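PDB 5Y6I: transcriptional regulator KdgR from Pseudomonas aeruginosa, which probably binds DNA as a transcription factor of the IclR family, with a helix-turn-helix domain and a C-terminal regulatory domain. Local coordinates for residues A214-A219 against A254-M259. Sequence-based numbering, arbitrary orientation.
Sequences APVFDA and AISWRM
Ser-256 reaches from the helix to the backbone at the end of the strand and takes a hydrogen bond there. Phe-217 N donates to Ser-256 OG at 2.9 Å, nearly straight at 174°. The hydroxyl lies beside its own backbone N, chi1 -80°, and also makes a weak hydrogen bond to Thr-252 O. Next to it, Val-216 turns its CG1 toward the helix, where it packs on Ile-255 CG2 at 3.6 Å. The two side chains cross at about a right angle. This apolar pair and the serine are the tight part of the contact.

Phe-217 CD2 lies 3.8 Å from Ser-256 OG, obliquely to the ring, whose end leads away from the helix and meets Tyr-261. Met-259 is well buried but meets 214-219 mainly through backbone atoms, with Ala-219 CB 3.2 Å from Met-259 O. Looser is Met-259 CB, 4.0 Å from Phe-217 O; its bent thioether chain turns to Val-93, Ser-96 and Met-91. Asp-218 points away from the helix and makes a salt bridge with Arg-222. Phe-217 is partly exposed, and the solvent side belongs to Trp-257 and Arg-258, which face away from the strand. Trp-257 meets Arg-78 of the second subunit in a cation-pi contact.

Strand 214-217 and helix 254-258 run almost parallel, at 11°, with their axes 7.0 Å apart. The contact joins the C-terminal helix 244-258 to one face of the antiparallel sheet in the IclR C-terminal domain, a GAF-like fold. Strand 223-232 pairs with strand 209-217, and helix 93-108 packs against Val-216, Ile-255 and Met-259.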
ATOM      1  N   ALA A 214       7.658  16.410 -10.025  1.00 70.61           N
ATOM      2  CA  ALA A 214       6.933  15.238 -10.474  1.00 68.46           C
ATOM      3  C   ALA A 214       6.508  14.422  -9.264  1.00 65.59           C
ATOM      4  O   ALA A 214       7.165  14.467  -8.216  1.00 60.50           O
ATOM      5  CB  ALA A 214       7.779  14.359 -11.403  1.00 77.18           C
ATOM      6  N   PRO A 215       5.414  13.680  -9.378  1.00 61.30           N
ATOM      7  CA  PRO A 215       4.920  12.894  -8.248  1.00 60.51           C
ATOM      8  C   PRO A 215       5.439  11.462  -8.234  1.00 62.14           C
ATOM      9  O   PRO A 215       5.753  10.870  -9.275  1.00 60.50           O
ATOM     10  CB  PRO A 215       3.402  12.898  -8.468  1.00 72.31           C
ATOM     11  CG  PRO A 215       3.271  12.937  -9.980  1.00 73.81           C
ATOM     12  CD  PRO A 215       4.417  13.814 -10.453  1.00 67.19           C
ATOM     13  N   VAL A 216       5.475  10.904  -7.020  1.00 67.65           N
ATOM     14  CA  VAL A 216       5.871   9.519  -6.763  1.00 67.68           C
ATOM     15  C   VAL A 216       4.688   8.763  -6.156  1.00 69.03           C
ATOM     16  O   VAL A 216       4.079   9.230  -5.183  1.00 68.63           O
ATOM     17  CB  VAL A 216       7.095   9.455  -5.833  1.00 62.60           C
ATOM     18  CG1 VAL A 216       7.507   8.015  -5.603  1.00 57.69           C
ATOM     19  CG2 VAL A 216       8.266  10.326  -6.400  1.00 53.73           C
ATOM     20  N   PHE A 217       4.384   7.589  -6.713  1.00 66.38           N
ATOM     21  CA  PHE A 217       3.203   6.804  -6.372  1.00 60.29           C
ATOM     22  C   PHE A 217       3.585   5.524  -5.640  1.00 66.72           C
ATOM     23  O   PHE A 217       4.663   4.966  -5.860  1.00 74.13           O
ATOM     24  CB  PHE A 217       2.423   6.427  -7.631  1.00 53.77           C
ATOM     25  CG  PHE A 217       2.001   7.602  -8.452  1.00 64.06           C
ATOM     26  CD1 PHE A 217       0.889   8.352  -8.092  1.00 65.97           C
ATOM     27  CD2 PHE A 217       2.715   7.972  -9.579  1.00 66.42           C
ATOM     28  CE1 PHE A 217       0.495   9.457  -8.855  1.00 66.54           C
ATOM     29  CE2 PHE A 217       2.327   9.072 -10.343  1.00 63.22           C
ATOM     30  CZ  PHE A 217       1.221   9.809  -9.984  1.00 64.64           C
ATOM     31  N   ASP A 218       2.674   5.030  -4.797  1.00 59.62           N
ATOM     32  CA  ASP A 218       2.912   3.745  -4.164  1.00 55.49           C
ATOM     33  C   ASP A 218       2.240   2.648  -4.975  1.00 58.36           C
ATOM     34  O   ASP A 218       1.615   2.890  -6.018  1.00 50.42           O
ATOM     35  CB  ASP A 218       2.465   3.745  -2.692  1.00 58.68           C
ATOM     36  CG  ASP A 218       0.964   3.952  -2.502  1.00 63.04           C
ATOM     37  OD1 ASP A 218       0.212   4.037  -3.511  1.00 61.36           O
ATOM     38  OD2 ASP A 218       0.532   4.033  -1.312  1.00 57.57           O
ATOM     39  N   ALA A 219       2.410   1.412  -4.492  1.00 59.82           N
ATOM     40  CA  ALA A 219       1.799   0.250  -5.126  1.00 56.45           C
ATOM     41  C   ALA A 219       0.338   0.492  -5.467  1.00 61.31           C
ATOM     42  O   ALA A 219      -0.134   0.073  -6.532  1.00 68.20           O
ATOM     43  CB  ALA A 219       1.926  -0.963  -4.203  1.00 60.05           C
ATOM     44  N   ALA A 254      11.006   5.445 -11.719  1.00 69.45           N
ATOM     45  CA  ALA A 254      11.772   4.346 -11.137  1.00 70.01           C
ATOM     46  C   ALA A 254      11.384   4.136  -9.682  1.00 66.86           C
ATOM     47  O   ALA A 254      11.019   3.025  -9.281  1.00 73.27           O
ATOM     48  CB  ALA A 254      13.272   4.608 -11.266  1.00 71.45           C
ATOM     49  N   ILE A 255      11.451   5.203  -8.875  1.00 61.78           N
ATOM     50  CA  ILE A 255      11.059   5.108  -7.470  1.00 59.57           C
ATOM     51  C   ILE A 255       9.666   4.502  -7.346  1.00 67.37           C
ATOM     52  O   ILE A 255       9.412   3.668  -6.466  1.00 61.29           O
ATOM     53  CB  ILE A 255      11.120   6.490  -6.797  1.00 54.87           C
ATOM     54  CG1 ILE A 255      12.506   7.118  -6.919  1.00 54.76           C
ATOM     55  CG2 ILE A 255      10.700   6.399  -5.329  1.00 51.56           C
ATOM     56  CD1 ILE A 255      12.597   8.490  -6.237  1.00 44.19           C
ATOM     57  N   SER A 256       8.748   4.905  -8.233  1.00 64.41           N
ATOM     58  CA  SER A 256       7.391   4.385  -8.186  1.00 60.92           C
ATOM     59  C   SER A 256       7.380   2.889  -8.423  1.00 65.79           C
ATOM     60  O   SER A 256       6.896   2.117  -7.588  1.00 65.87           O
ATOM     61  CB  SER A 256       6.512   5.081  -9.225  1.00 65.38           C
ATOM     62  OG  SER A 256       6.085   6.346  -8.764  1.00 72.06           O
ATOM     63  N   TRP A 257       7.886   2.467  -9.585  1.00 67.49           N
ATOM     64  CA  TRP A 257       7.869   1.057  -9.950  1.00 62.47           C
ATOM     65  C   TRP A 257       8.564   0.202  -8.901  1.00 68.04           C
ATOM     66  O   TRP A 257       8.222  -0.975  -8.734  1.00 67.94           O
ATOM     67  CB  TRP A 257       8.516   0.890 -11.320  1.00 64.11           C
ATOM     68  CG  TRP A 257       8.685  -0.507 -11.820  1.00 70.62           C
ATOM     69  CD1 TRP A 257       7.917  -1.149 -12.749  1.00 75.33           C
ATOM     70  CD2 TRP A 257       9.723  -1.419 -11.457  1.00 75.97           C
ATOM     71  NE1 TRP A 257       8.403  -2.416 -12.968  1.00 83.15           N
ATOM     72  CE2 TRP A 257       9.512  -2.605 -12.184  1.00 81.39           C
ATOM     73  CE3 TRP A 257      10.808  -1.350 -10.571  1.00 77.47           C
ATOM     74  CZ2 TRP A 257      10.346  -3.717 -12.055  1.00 80.63           C
ATOM     75  CZ3 TRP A 257      11.630  -2.448 -10.437  1.00 75.91           C
ATOM     76  CH2 TRP A 257      11.396  -3.618 -11.177  1.00 78.80           C
ATOM     77  N   ARG A 258       9.513   0.769  -8.158  1.00 67.63           N
ATOM     78  CA  ARG A 258      10.119  -0.016  -7.090  1.00 73.09           C
ATOM     79  C   ARG A 258       9.207  -0.156  -5.882  1.00 70.47           C
ATOM     80  O   ARG A 258       9.397  -1.078  -5.077  1.00 74.23           O
ATOM     81  CB  ARG A 258      11.464   0.591  -6.690  1.00 80.45           C
ATOM     82  CG  ARG A 258      12.559   0.199  -7.685  1.00 91.92           C
ATOM     83  CD  ARG A 258      13.777   1.114  -7.672  1.00 96.05           C
ATOM     84  NE  ARG A 258      14.220   1.406  -6.316  1.00101.81           N
ATOM     85  CZ  ARG A 258      15.416   1.898  -6.017  1.00104.49           C
ATOM     86  NH1 ARG A 258      15.742   2.152  -4.756  1.00106.60           N
ATOM     87  NH2 ARG A 258      16.295   2.120  -6.988  1.00107.32           N
ATOM     88  N   MET A 259       8.231   0.733  -5.739  1.00 57.20           N
ATOM     89  CA  MET A 259       7.203   0.606  -4.727  1.00 63.10           C
ATOM     90  C   MET A 259       5.996  -0.191  -5.216  1.00 54.54           C
ATOM     91  O   MET A 259       4.988  -0.253  -4.518  1.00 48.47           O
ATOM     92  CB  MET A 259       6.778   1.995  -4.255  1.00 69.93           C
ATOM     93  CG  MET A 259       7.957   2.797  -3.727  1.00 76.94           C
ATOM     94  SD  MET A 259       7.473   4.183  -2.702  1.00 79.84           S
ATOM     95  CE  MET A 259       6.886   3.282  -1.285  1.00 78.99           C
TER